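Local coordinates for protein nucleoside kinase (Methanococcus jannaschii, PDB 2C4E) that phosphorylates nucleosides, above all inosine, guanosine and cytidine, to their monophosphates, using ATP as the preferred phosphate donor and magnesium or manganese as cofactor, at residues 125-129 against 150-155; 6-12 against 57-63; 266-270 against 293-297. All coordinates share one frame; numbering follows the deposited sequence. Where two conformers were deposited one is given.

Contact 1. Residues 125-129 against 150-155; sequences NPPNF and KAYGNN
Lys150 reaches Pro126, Pro127 and Asn128 because its chain sets out with CG anti to the backbone N, stays extended through CD and CE, and bends only at the last torsion (chi4 67°). Its methylenes thereby run alongside the carbonyl oxygens of Pro126 and Pro127, with Lys150 CE 3.5 Å from Pro127 O, an oxygen that the contact buries without a polar partner in the model. The Asn128 side chain crosses that of Lys150 at about a right angle, its ND2 3.3 Å from Lys150 CE. Asn128 ND2 and Lys150 NZ are both donors, and one water reconciles them, accepting from NZ at 2.7 Å and from ND2 at 3.1 Å. In the ribokinase fold of this kinase, the contact ties the loop entering strand 131-136 of the large sheet to the C-terminal end of helix 141-151 and the turn leading on to strand 156-159. At that turn Ala151 O accepts from both Asn154 N and Asn155 N. Asn155 ND2 donates to Phe129 O at 3.0 Å along a nearly straight N-H line (166°), but from above the carbonyl plane, 76° out of it; the oxygen lies almost in the plane of the amide. The same ND2 also bonds Thr131 O, while Lys4 NZ donates to both Phe129 O and Asn154 OD1. A second water accepts from Phe129 N and donates to Asn155 OD1 at 2.7 Å, so both ends of the Asn155 amide are used and its flip is fixed. The Phe129 ring has Pro127 O over one face, offset toward the rim, and meets Ala151 CB obliquely, 4.2 Å from CD2.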
loop_
_atom_site.group_PDB
_atom_site.type_symbol
_atom_site.label_atom_id
_atom_site.label_comp_id
_atom_site.label_asym_id
_atom_site.label_seq_id
_atom_site.Cartn_x
_atom_site.Cartn_y
_atom_site.Cartn_z
ATOM N N ASN A 125 -17.064 -3.514 23.946
ATOM C CA ASN A 125 -17.018 -4.674 24.815
ATOM C C ASN A 125 -17.729 -5.823 24.118
ATOM O O ASN A 125 -18.637 -5.602 23.323
ATOM C CB ASN A 125 -17.632 -4.348 26.176
ATOM C CG ASN A 125 -16.760 -3.393 26.988
ATOM O OD1 ASN A 125 -15.653 -3.740 27.398
ATOM N ND2 ASN A 125 -17.244 -2.182 27.197
ATOM N N PRO A 126 -17.277 -7.048 24.353
ATOM C CA PRO A 126 -17.894 -8.204 23.686
ATOM C C PRO A 126 -19.338 -8.463 24.106
ATOM O O PRO A 126 -19.699 -8.222 25.252
ATOM C CB PRO A 126 -16.984 -9.382 24.072
ATOM C CG PRO A 126 -16.178 -8.928 25.256
ATOM C CD PRO A 126 -16.154 -7.425 25.228
ATOM N N PRO A 127 -20.158 -8.970 23.191
ATOM C CA PRO A 127 -21.506 -9.404 23.555
ATOM C C PRO A 127 -21.439 -10.769 24.199
ATOM O O PRO A 127 -20.373 -11.384 24.199
ATOM C CB PRO A 127 -22.210 -9.488 22.201
ATOM C CG PRO A 127 -21.152 -9.872 21.267
ATOM C CD PRO A 127 -19.882 -9.209 21.766
ATOM N N ASN A 128 -22.555 -11.238 24.756
ATOM C CA ASN A 128 -22.673 -12.644 25.077
ATOM C C ASN A 128 -22.639 -13.432 23.761
ATOM O O ASN A 128 -23.149 -12.984 22.727
ATOM C CB ASN A 128 -23.947 -12.944 25.872
ATOM C CG ASN A 128 -23.909 -12.358 27.280
ATOM O OD1 ASN A 128 -24.714 -11.488 27.627
ATOM N ND2 ASN A 128 -22.959 -12.826 28.094
ATOM N N PHE A 129 -21.986 -14.578 23.803
ATOM C CA PHE A 129 -21.898 -15.474 22.679
ATOM C C PHE A 129 -22.764 -16.673 22.982
ATOM O O PHE A 129 -22.760 -17.178 24.107
ATOM C CB PHE A 129 -20.444 -15.927 22.504
ATOM C CG PHE A 129 -19.477 -14.794 22.256
ATOM C CD1 PHE A 129 -19.446 -14.169 21.035
ATOM C CD2 PHE A 129 -18.615 -14.359 23.246
ATOM C CE1 PHE A 129 -18.558 -13.136 20.794
ATOM C CE2 PHE A 129 -17.737 -13.317 22.990
ATOM C CZ PHE A 129 -17.714 -12.732 21.760
ATOM N N LYS A 150 -15.004 -13.429 29.110
ATOM C CA LYS A 150 -16.464 -13.510 29.082
ATOM C C LYS A 150 -16.996 -14.876 28.644
ATOM O O LYS A 150 -17.991 -15.381 29.198
ATOM C CB LYS A 150 -17.034 -12.432 28.159
ATOM C CG LYS A 150 -18.534 -12.170 28.351
ATOM C CD LYS A 150 -18.989 -11.021 27.470
ATOM C CE LYS A 150 -20.471 -10.758 27.616
ATOM N NZ LYS A 150 -20.836 -10.247 28.958
ATOM N N ALA A 151 -16.335 -15.474 27.664
ATOM C CA ALA A 151 -16.784 -16.731 27.072
ATOM C C ALA A 151 -16.383 -17.936 27.907
ATOM O O ALA A 151 -17.123 -18.911 28.012
ATOM C CB ALA A 151 -16.241 -16.869 25.669
ATOM N N TYR A 152 -15.215 -17.896 28.528
ATOM C CA TYR A 152 -14.723 -19.095 29.198
ATOM C C TYR A 152 -15.698 -19.563 30.287
ATOM O O TYR A 152 -16.197 -18.787 31.097
ATOM C CB TYR A 152 -13.338 -18.834 29.782
ATOM C CG TYR A 152 -12.605 -20.048 30.291
ATOM C CD1 TYR A 152 -12.018 -20.958 29.412
ATOM C CD2 TYR A 152 -12.516 -20.297 31.657
ATOM C CE1 TYR A 152 -11.328 -22.084 29.894
ATOM C CE2 TYR A 152 -11.837 -21.411 32.137
ATOM C CZ TYR A 152 -11.254 -22.300 31.238
ATOM O OH TYR A 152 -10.570 -23.390 31.732
ATOM N N GLY A 153 -15.970 -20.855 30.276
ATOM C CA GLY A 153 -16.889 -21.453 31.216
ATOM C C GLY A 153 -18.309 -21.435 30.715
ATOM O O GLY A 153 -19.195 -21.917 31.402
ATOM N N ASN A 154 -18.516 -20.903 29.510
ATOM C CA ASN A 154 -19.821 -20.867 28.869
ATOM C C ASN A 154 -19.608 -21.484 27.484
ATOM O O ASN A 154 -20.037 -22.608 27.234
ATOM C CB ASN A 154 -20.343 -19.429 28.799
ATOM C CG ASN A 154 -21.694 -19.309 28.091
ATOM O OD1 ASN A 154 -22.157 -18.199 27.796
ATOM N ND2 ASN A 154 -22.329 -20.433 27.838
ATOM N N ASN A 155 -18.921 -20.768 26.612
ATOM C CA ASN A 155 -18.506 -21.279 25.307
ATOM C C ASN A 155 -17.113 -21.858 25.413
ATOM O O ASN A 155 -16.313 -21.414 26.237
ATOM C CB ASN A 155 -18.461 -20.146 24.276
ATOM C CG ASN A 155 -19.501 -19.113 24.534
ATOM O OD1 ASN A 155 -19.284 -18.165 25.302
ATOM N ND2 ASN A 155 -20.680 -19.315 23.947
HETATM O O HOH W 1 -21.399 -12.231 30.741
HETATM O O HOH W 2 -20.275 -15.733 26.037
#

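Contact 2. Residues 6-12 against 57-63; sequences EKITCVG and VNSELLS
Thr9 OG1 donates to Glu60 OE2 over a short 2.5 Å, meeting the carboxylate on its anti side and 24° out of its plane. These residues sit opposite each other on two neighbouring parallel strands, 7-11 and 58-62, the latter the outermost strand, within this chain, of the large sheet of the ribokinase fold. Glu60 CG stands between the backbone N and carbonyl carbon (chi1 64°), and the chain then extends, which carries the carboxylate across to Thr9. Thr9 OG1 also bonds Thr131 OG1, and Glu60 OE1 has a long, weak ion pair with Lys87.

The ladder is typically parallel: Ile8 and Cys10 each use N and O toward strand 58-62, so that Glu60, for example, gives its N to Ile8 O and its O to Cys10 N, the latter at 2.9 Å. Gly12 N continues the pattern to Leu62 O. The strand directions differ by 23°, the closest axis approach being 4.7 Å.

Side chains alternate between the two faces of the sheet. Helices 44-54 and 245-258 cover the face of Ile8, whose CD1 is 4.1 Å from Val57 CG1; on the other, Val11 and Leu62 meet helix 141-151, and Thr9 packs on Phe129. Beyond the strands, where the side chain of Ser63 lies about 7 Å from the substrate-binding Gly43, Ser63 OG donates to Gly12 O at 2.6 Å.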
loop_
_atom_site.group_PDB
_atom_site.type_symbol
_atom_site.label_atom_id
_atom_site.label_comp_id
_atom_site.label_asym_id
_atom_site.label_seq_id
_atom_site.Cartn_x
_atom_site.Cartn_y
_atom_site.Cartn_z
ATOM N N GLU A 6 -24.738 -24.978 17.824
ATOM C CA GLU A 6 -23.825 -25.610 16.815
ATOM C C GLU A 6 -23.165 -24.690 15.774
ATOM O O GLU A 6 -23.350 -24.814 14.559
ATOM C CB GLU A 6 -24.550 -26.759 16.095
ATOM C CG GLU A 6 -24.740 -27.996 16.963
ATOM C CD GLU A 6 -25.801 -28.952 16.434
ATOM O OE1 GLU A 6 -26.334 -28.725 15.327
ATOM O OE2 GLU A 6 -26.104 -29.940 17.135
ATOM N N LYS A 7 -22.294 -23.829 16.303
ATOM C CA LYS A 7 -21.871 -22.694 15.533
ATOM C C LYS A 7 -20.553 -22.249 16.167
ATOM O O LYS A 7 -20.207 -22.627 17.279
ATOM C CB LYS A 7 -22.969 -21.624 15.595
ATOM C CG LYS A 7 -22.878 -20.387 14.666
ATOM C CD LYS A 7 -24.212 -19.612 14.647
ATOM C CE LYS A 7 -24.334 -18.631 13.470
ATOM N NZ LYS A 7 -25.600 -17.816 13.507
ATOM N N ILE A 8 -19.804 -21.479 15.413
ATOM C CA ILE A 8 -18.537 -20.956 15.871
ATOM C C ILE A 8 -18.519 -19.464 15.618
ATOM O O ILE A 8 -18.877 -19.022 14.533
ATOM C CB ILE A 8 -17.373 -21.618 15.105
ATOM C CG1 ILE A 8 -17.403 -23.133 15.332
ATOM C CG2 ILE A 8 -16.035 -21.016 15.554
ATOM C CD1 ILE A 8 -16.378 -23.906 14.535
ATOM N N THR A 9 -18.114 -18.707 16.630
ATOM C CA THR A 9 -17.870 -17.281 16.526
ATOM C C THR A 9 -16.383 -17.073 16.295
ATOM O O THR A 9 -15.569 -17.658 16.995
ATOM C CB THR A 9 -18.244 -16.584 17.841
ATOM O OG1 THR A 9 -19.632 -16.803 18.151
ATOM C CG2 THR A 9 -18.095 -15.071 17.697
ATOM N N CYS A 10 -16.026 -16.305 15.274
ATOM C CA CYS A 10 -14.646 -15.915 15.037
ATOM C C CYS A 10 -14.491 -14.440 15.310
ATOM O O CYS A 10 -15.228 -13.638 14.755
ATOM C CB CYS A 10 -14.255 -16.172 13.595
ATOM S SG CYS A 10 -14.275 -17.927 13.186
ATOM N N VAL A 11 -13.533 -14.103 16.167
ATOM C CA VAL A 11 -13.303 -12.751 16.621
ATOM C C VAL A 11 -11.929 -12.327 16.119
ATOM O O VAL A 11 -10.937 -13.058 16.236
ATOM C CB VAL A 11 -13.313 -12.667 18.171
ATOM C CG1 VAL A 11 -12.967 -11.271 18.641
ATOM C CG2 VAL A 11 -14.658 -13.116 18.733
ATOM N N GLY A 12 -11.871 -11.153 15.529
ATOM C CA GLY A 12 -10.605 -10.590 15.117
ATOM C C GLY A 12 -10.690 -9.960 13.742
ATOM O O GLY A 12 -11.758 -9.578 13.269
ATOM N N VAL A 57 -20.245 -25.711 8.543
ATOM C CA VAL A 57 -20.510 -25.343 9.929
ATOM C C VAL A 57 -20.845 -23.871 9.940
ATOM O O VAL A 57 -20.192 -23.077 9.268
ATOM C CB VAL A 57 -19.317 -25.662 10.846
ATOM C CG1 VAL A 57 -19.539 -25.080 12.254
ATOM C CG2 VAL A 57 -19.092 -27.167 10.884
ATOM N N ASN A 58 -21.897 -23.510 10.661
ATOM C CA ASN A 58 -22.364 -22.138 10.648
ATOM C C ASN A 58 -21.391 -21.305 11.437
ATOM O O ASN A 58 -20.988 -21.701 12.516
ATOM C CB ASN A 58 -23.772 -22.039 11.232
ATOM C CG ASN A 58 -24.811 -22.686 10.341
ATOM O OD1 ASN A 58 -24.806 -22.494 9.128
ATOM N ND2 ASN A 58 -25.693 -23.473 10.934
ATOM N N SER A 59 -20.938 -20.200 10.866
ATOM C CA SER A 59 -20.032 -19.316 11.569
ATOM C C SER A 59 -20.607 -17.919 11.638
ATOM O O SER A 59 -21.489 -17.533 10.870
ATOM C CB SER A 59 -18.645 -19.295 10.918
ATOM O OG SER A 59 -18.697 -18.827 9.588
ATOM N N GLU A 60 -20.109 -17.172 12.602
ATOM C CA GLU A 60 -20.443 -15.774 12.742
ATOM C C GLU A 60 -19.143 -15.031 12.969
ATOM O O GLU A 60 -18.190 -15.585 13.495
ATOM C CB GLU A 60 -21.438 -15.544 13.887
ATOM C CG GLU A 60 -20.970 -15.887 15.294
ATOM C CD GLU A 60 -22.016 -15.538 16.360
ATOM O OE1 GLU A 60 -23.195 -15.353 16.005
ATOM O OE2 GLU A 60 -21.665 -15.450 17.563
ATOM N N LEU A 61 -19.116 -13.775 12.573
ATOM C CA LEU A 61 -17.910 -12.979 12.593
ATOM C C LEU A 61 -18.089 -11.737 13.442
ATOM O O LEU A 61 -19.128 -11.055 13.351
ATOM C CB LEU A 61 -17.578 -12.613 11.149
ATOM C CG LEU A 61 -16.227 -12.020 10.747
ATOM C CD1 LEU A 61 -15.074 -12.925 11.069
ATOM C CD2 LEU A 61 -16.277 -11.751 9.251
ATOM N N LEU A 62 -17.100 -11.450 14.283
ATOM C CA LEU A 62 -17.060 -10.218 15.060
ATOM C C LEU A 62 -15.750 -9.519 14.710
ATOM O O LEU A 62 -14.678 -9.985 15.090
ATOM C CB LEU A 62 -17.135 -10.494 16.566
ATOM C CG LEU A 62 -17.470 -9.271 17.431
ATOM C CD1 LEU A 62 -17.808 -9.736 18.834
ATOM C CD2 LEU A 62 -16.329 -8.255 17.467
ATOM N N SER A 63 -15.861 -8.421 13.960
ATOM C CA SER A 63 -14.727 -7.611 13.536
ATOM C C SER A 63 -15.131 -6.147 13.473
ATOM O O SER A 63 -16.315 -5.833 13.375
ATOM C CB SER A 63 -14.256 -8.004 12.128
ATOM O OG SER A 63 -14.040 -9.393 11.999
HETATM O O HOH W 3 -23.515 -25.801 11.784
#

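Contact 3. Residues 266-270 against 293-297; sequences CGLIG and VVERL
Leu297 and Ile269 carry most of the apolar contact between helix 263-277 and helix 290-299. Ile269 reaches out with its longer branch: CD1 lies 3.7 Å from Val293 CG1 and equally 3.7 Å from Leu297 CD1, with Val294 CG2 a looser third neighbour at 4.3 Å. The two negative torsions of this branch (chi1 -67°, chi2 -75°) fold CD1 round toward the other helix, although the side chain leaves the backbone pointing neither to that helix nor from it. The side chains of Ile269 and Leu297 cross at about a right angle, whereas Ile269 and Val293 meet obliquely. Leu297 CD1 also lies 3.8 Å from Leu268 CB, and Ile269 touches Ala256 of helix 245-258.

Against the backbone, both methyls of Leu297 press on one carbonyl: CD2 is 3.5 Å and CD1 3.7 Å from Leu268 O. With an alanine here both methyls go, which is likely to open a gap beside Leu268 and leave Ile269 CD1 less firmly held.

Polar bonding stays within each helix or goes elsewhere; Arg296, turned from this interface, forms a salt bridge with Glu279 and a cation-pi interaction with Phe276.

The short axes cross at 99° and come no closer than 10.2 Å, so branched side chains span the separation. This near-perpendicular packing lays the C-terminal helix of the ribokinase fold across helix 263-277.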
loop_
_atom_site.group_PDB
_atom_site.type_symbol
_atom_site.label_atom_id
_atom_site.label_comp_id
_atom_site.label_asym_id
_atom_site.label_seq_id
_atom_site.Cartn_x
_atom_site.Cartn_y
_atom_site.Cartn_z
ATOM N N CYS A 266 -9.796 -34.331 14.220
ATOM C CA CYS A 266 -9.801 -32.882 14.075
ATOM C C CYS A 266 -8.485 -32.408 13.488
ATOM O O CYS A 266 -8.469 -31.575 12.581
ATOM C CB CYS A 266 -10.067 -32.191 15.401
ATOM S SG CYS A 266 -11.745 -32.441 16.018
ATOM N N GLY A 267 -7.378 -32.953 13.985
ATOM C CA GLY A 267 -6.065 -32.607 13.480
ATOM C C GLY A 267 -5.895 -32.968 12.018
ATOM O O GLY A 267 -5.356 -32.180 11.246
ATOM N N LEU A 268 -6.364 -34.159 11.649
ATOM C CA LEU A 268 -6.250 -34.652 10.276
ATOM C C LEU A 268 -7.083 -33.820 9.314
ATOM O O LEU A 268 -6.635 -33.504 8.224
ATOM C CB LEU A 268 -6.667 -36.125 10.196
ATOM C CG LEU A 268 -5.752 -37.136 10.897
ATOM C CD1 LEU A 268 -6.487 -38.481 11.064
ATOM C CD2 LEU A 268 -4.457 -37.330 10.140
ATOM N N ILE A 269 -8.280 -33.427 9.739
ATOM C CA ILE A 269 -9.101 -32.539 8.934
ATOM C C ILE A 269 -8.434 -31.176 8.793
ATOM O O ILE A 269 -8.453 -30.604 7.711
ATOM C CB ILE A 269 -10.523 -32.418 9.531
ATOM C CG1 ILE A 269 -11.264 -33.755 9.406
ATOM C CG2 ILE A 269 -11.282 -31.263 8.898
ATOM C CD1 ILE A 269 -11.759 -34.104 8.003
ATOM N N GLY A 270 -7.863 -30.645 9.877
ATOM C CA GLY A 270 -7.133 -29.392 9.791
ATOM C C GLY A 270 -6.019 -29.465 8.751
ATOM O O GLY A 270 -5.885 -28.591 7.882
ATOM N N VAL A 293 -12.480 -32.497 1.592
ATOM C CA VAL A 293 -11.442 -32.692 2.591
ATOM C C VAL A 293 -11.400 -34.151 3.030
ATOM O O VAL A 293 -10.320 -34.740 3.148
ATOM C CB VAL A 293 -11.666 -31.775 3.803
ATOM C CG1 VAL A 293 -10.846 -32.220 4.994
ATOM C CG2 VAL A 293 -11.331 -30.344 3.432
ATOM N N VAL A 294 -12.568 -34.738 3.262
ATOM C CA VAL A 294 -12.623 -36.146 3.655
ATOM C C VAL A 294 -12.010 -37.014 2.553
ATOM O O VAL A 294 -11.248 -37.939 2.839
ATOM C CB VAL A 294 -14.073 -36.583 4.007
ATOM C CG1 VAL A 294 -14.148 -38.084 4.250
ATOM C CG2 VAL A 294 -14.556 -35.822 5.246
ATOM N N GLU A 295 -12.309 -36.688 1.300
ATOM C CA GLU A 295 -11.796 -37.441 0.154
ATOM C C GLU A 295 -10.273 -37.403 0.075
ATOM O O GLU A 295 -9.633 -38.395 -0.270
ATOM C CB GLU A 295 -12.399 -36.891 -1.142
ATOM C CG GLU A 295 -12.141 -37.719 -2.388
ATOM C CD GLU A 295 -12.699 -37.063 -3.643
ATOM O OE1 GLU A 295 -12.795 -35.817 -3.676
ATOM O OE2 GLU A 295 -13.044 -37.791 -4.597
ATOM N N ARG A 296 -9.687 -36.257 0.404
ATOM C CA ARG A 296 -8.241 -36.108 0.295
ATOM C C ARG A 296 -7.512 -36.903 1.371
ATOM O O ARG A 296 -6.478 -37.500 1.089
ATOM C CB ARG A 296 -7.827 -34.645 0.344
ATOM C CG ARG A 296 -6.370 -34.458 0.046
ATOM C CD ARG A 296 -5.985 -33.048 -0.234
ATOM N NE ARG A 296 -6.203 -32.677 -1.627
ATOM C CZ ARG A 296 -5.812 -31.516 -2.143
ATOM N NH1 ARG A 296 -5.185 -30.636 -1.380
ATOM N NH2 ARG A 296 -6.029 -31.242 -3.425
ATOM N N LEU A 297 -8.060 -36.925 2.586
ATOM C CA LEU A 297 -7.545 -37.772 3.664
ATOM C C LEU A 297 -7.656 -39.256 3.351
ATOM O O LEU A 297 -6.888 -40.056 3.872
ATOM C CB LEU A 297 -8.301 -37.518 4.973
ATOM C CG LEU A 297 -7.937 -36.308 5.821
ATOM C CD1 LEU A 297 -8.852 -36.252 7.035
ATOM C CD2 LEU A 297 -6.473 -36.350 6.241
#

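How the contacts relate
Contact 2 is the core member, with most of its touching residues buried, whereas contacts 1 and 3 are partly buried and lie farther from the chain's centre. Contacts 1 and 2 adjoin, Phe129 CE1 being 3.7 Å from Thr9 CG2, and share helix 141-151, which carries Lys150 and Ala151 and is touched by Val11 and Leu62. Contact 3 uses none of these elements: it joins two helices only, its nearest atoms about 9 Å from contact 2 and about 15 Å from contact 1. The chemistry follows: regular backbone bonding, plus a hydroxyl-carboxylate bond, within the sheet; amides and bridging waters at the loop; mainly apolar side chains between the helices.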